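Local coordinates for putative uncharacterized protein (PDB 3LNO) that is of unknown function but belongs to a family linked to iron-sulfur cluster assembly, so it may take part in that process, at residues E10-L13 / Y14-E18. Sequence-based numbering, arbitrary orientation.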
loop_
_atom_site.group_PDB
_atom_site.type_symbol
_atom_site.label_atom_id
_atom_site.label_comp_id
_atom_site.label_asym_id
_atom_site.label_seq_id
_atom_site.Cartn_x
_atom_site.Cartn_y
_atom_site.Cartn_z
ATOM N N GLU A 10 11.325 3.167 -4.709
ATOM C CA GLU A 10 10.225 2.244 -4.495
ATOM C C GLU A 10 10.171 1.808 -3.053
ATOM O O GLU A 10 9.098 1.674 -2.468
ATOM C CB GLU A 10 10.378 1.023 -5.417
ATOM C CG GLU A 10 10.248 1.444 -6.864
ATOM C CD GLU A 10 10.748 0.394 -7.835
ATOM O OE1 GLU A 10 11.446 -0.564 -7.415
ATOM O OE2 GLU A 10 10.469 0.569 -9.035
ATOM N N ASN A 11 11.343 1.585 -2.482
ATOM C CA ASN A 11 11.389 1.134 -1.113
ATOM C C ASN A 11 10.893 2.271 -0.200
ATOM O O ASN A 11 10.123 2.057 0.738
ATOM C CB ASN A 11 12.818 0.716 -0.767
ATOM C CG ASN A 11 12.927 0.166 0.620
ATOM O OD1 ASN A 11 12.268 -0.809 0.957
ATOM N ND2 ASN A 11 13.737 0.811 1.452
ATOM N N LYS A 12 11.339 3.487 -0.481
ATOM C CA LYS A 12 10.897 4.640 0.302
ATOM C C LYS A 12 9.382 4.825 0.194
ATOM O O LYS A 12 8.691 5.039 1.190
ATOM C CB LYS A 12 11.614 5.900 -0.186
ATOM C CG LYS A 12 11.166 7.163 0.543
ATOM C CD LYS A 12 11.859 8.380 -0.047
ATOM C CE LYS A 12 11.901 9.534 0.957
ATOM N NZ LYS A 12 12.497 10.782 0.360
ATOM N N LEU A 13 8.845 4.707 -1.014
ATOM C CA LEU A 13 7.402 4.823 -1.179
ATOM C C LEU A 13 6.680 3.757 -0.374
ATOM O O LEU A 13 5.652 4.029 0.250
ATOM C CB LEU A 13 6.994 4.727 -2.650
ATOM C CG LEU A 13 7.399 5.856 -3.604
ATOM C CD1 LEU A 13 7.009 5.472 -5.031
ATOM C CD2 LEU A 13 6.712 7.137 -3.231
ATOM N N TYR A 14 7.192 2.531 -0.403
ATOM C CA TYR A 14 6.489 1.426 0.261
ATOM C C TYR A 14 6.460 1.637 1.777
ATOM O O TYR A 14 5.440 1.412 2.423
ATOM C CB TYR A 14 7.163 0.090 -0.099
ATOM C CG TYR A 14 6.548 -1.162 0.478
ATOM C CD1 TYR A 14 5.558 -1.854 -0.211
ATOM C CD2 TYR A 14 6.977 -1.672 1.713
ATOM C CE1 TYR A 14 5.001 -3.003 0.296
ATOM C CE2 TYR A 14 6.403 -2.818 2.249
ATOM C CZ TYR A 14 5.440 -3.488 1.526
ATOM O OH TYR A 14 4.892 -4.633 2.041
ATOM N N ALA A 15 7.575 2.093 2.332
ATOM C CA ALA A 15 7.667 2.342 3.776
ATOM C C ALA A 15 6.670 3.420 4.192
ATOM O O ALA A 15 6.075 3.361 5.266
ATOM C CB ALA A 15 9.146 2.773 4.196
ATOM N N ASN A 16 6.466 4.408 3.339
ATOM C CA ASN A 16 5.536 5.473 3.711
ATOM C C ASN A 16 4.068 5.025 3.695
ATOM O O ASN A 16 3.210 5.658 4.306
ATOM C CB ASN A 16 5.761 6.709 2.842
ATOM C CG ASN A 16 6.867 7.574 3.386
ATOM O OD1 ASN A 16 6.623 8.458 4.212
ATOM N ND2 ASN A 16 8.105 7.308 2.951
ATOM N N LEU A 17 3.785 3.922 2.999
ATOM C CA LEU A 17 2.431 3.371 2.953
ATOM C C LEU A 17 2.022 2.777 4.313
ATOM O O LEU A 17 0.855 2.439 4.537
ATOM C CB LEU A 17 2.329 2.331 1.838
ATOM C CG LEU A 17 2.399 2.896 0.407
ATOM C CD1 LEU A 17 2.315 1.748 -0.597
ATOM C CD2 LEU A 17 1.225 3.894 0.174
ATOM N N GLU A 18 2.964 2.684 5.242
ATOM C CA GLU A 18 2.591 2.286 6.610
ATOM C C GLU A 18 1.737 3.319 7.304
ATOM O O GLU A 18 1.176 3.039 8.363
ATOM C CB GLU A 18 3.808 2.028 7.488
ATOM C CG GLU A 18 4.550 0.796 7.078
ATOM C CD GLU A 18 5.760 0.553 7.931
ATOM O OE1 GLU A 18 6.595 1.477 8.084
ATOM O OE2 GLU A 18 5.865 -0.575 8.450
#
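Tyr14 N and Ala15 N bond back to Glu10 O and Asn11 O (2.9 and 3.0 Å), the i to i+4 pattern of the last turns of the amino-terminal alpha-helix, which tightens into a 3-10 turn at Leu17 and Glu18. Leu13 O receives weak bonds from Asn16 N and Leu17 N. Leu17 N also bonds to Tyr14 O, and Glu18 N to Ala15 O, the three-residue spacing of a 3-10 turn. In this alpha-beta fold the helix packs one flank on strand 35-40, where Leu13 and Tyr14 touch Val38, and another on helix 60-74, where Leu17 rests on Val67 and Leu71. Leu17 brings its branch point, CG, to 3.4 Å from Leu13 O. Tyr14 sets its CB 3.4 Å from Glu10 O, and with CG anti to the backbone N (chi1 -179°) the ring leads off from the helix toward Val35 and Val38. Lys12 and Asn16, one turn apart, run side by side in the same direction. The lysine chain is extended from CG onward and carries NZ to a salt bridge with Glu77, whereas the shorter asparagine turns the ND2 end of its amide toward Lys12 O. Lys12 O thus takes a second bond, from Asn16 ND2, besides the helix bond from Asn16 N; the two donors come from opposite faces of its carbonyl plane. The side-chain bond is nearly straight, 171° at the hydrogen; the oxygen lies almost in the asparagine's amide plane, yet ND2 sits above the plane of the carbonyl, 2.9 Å from Lys12 O.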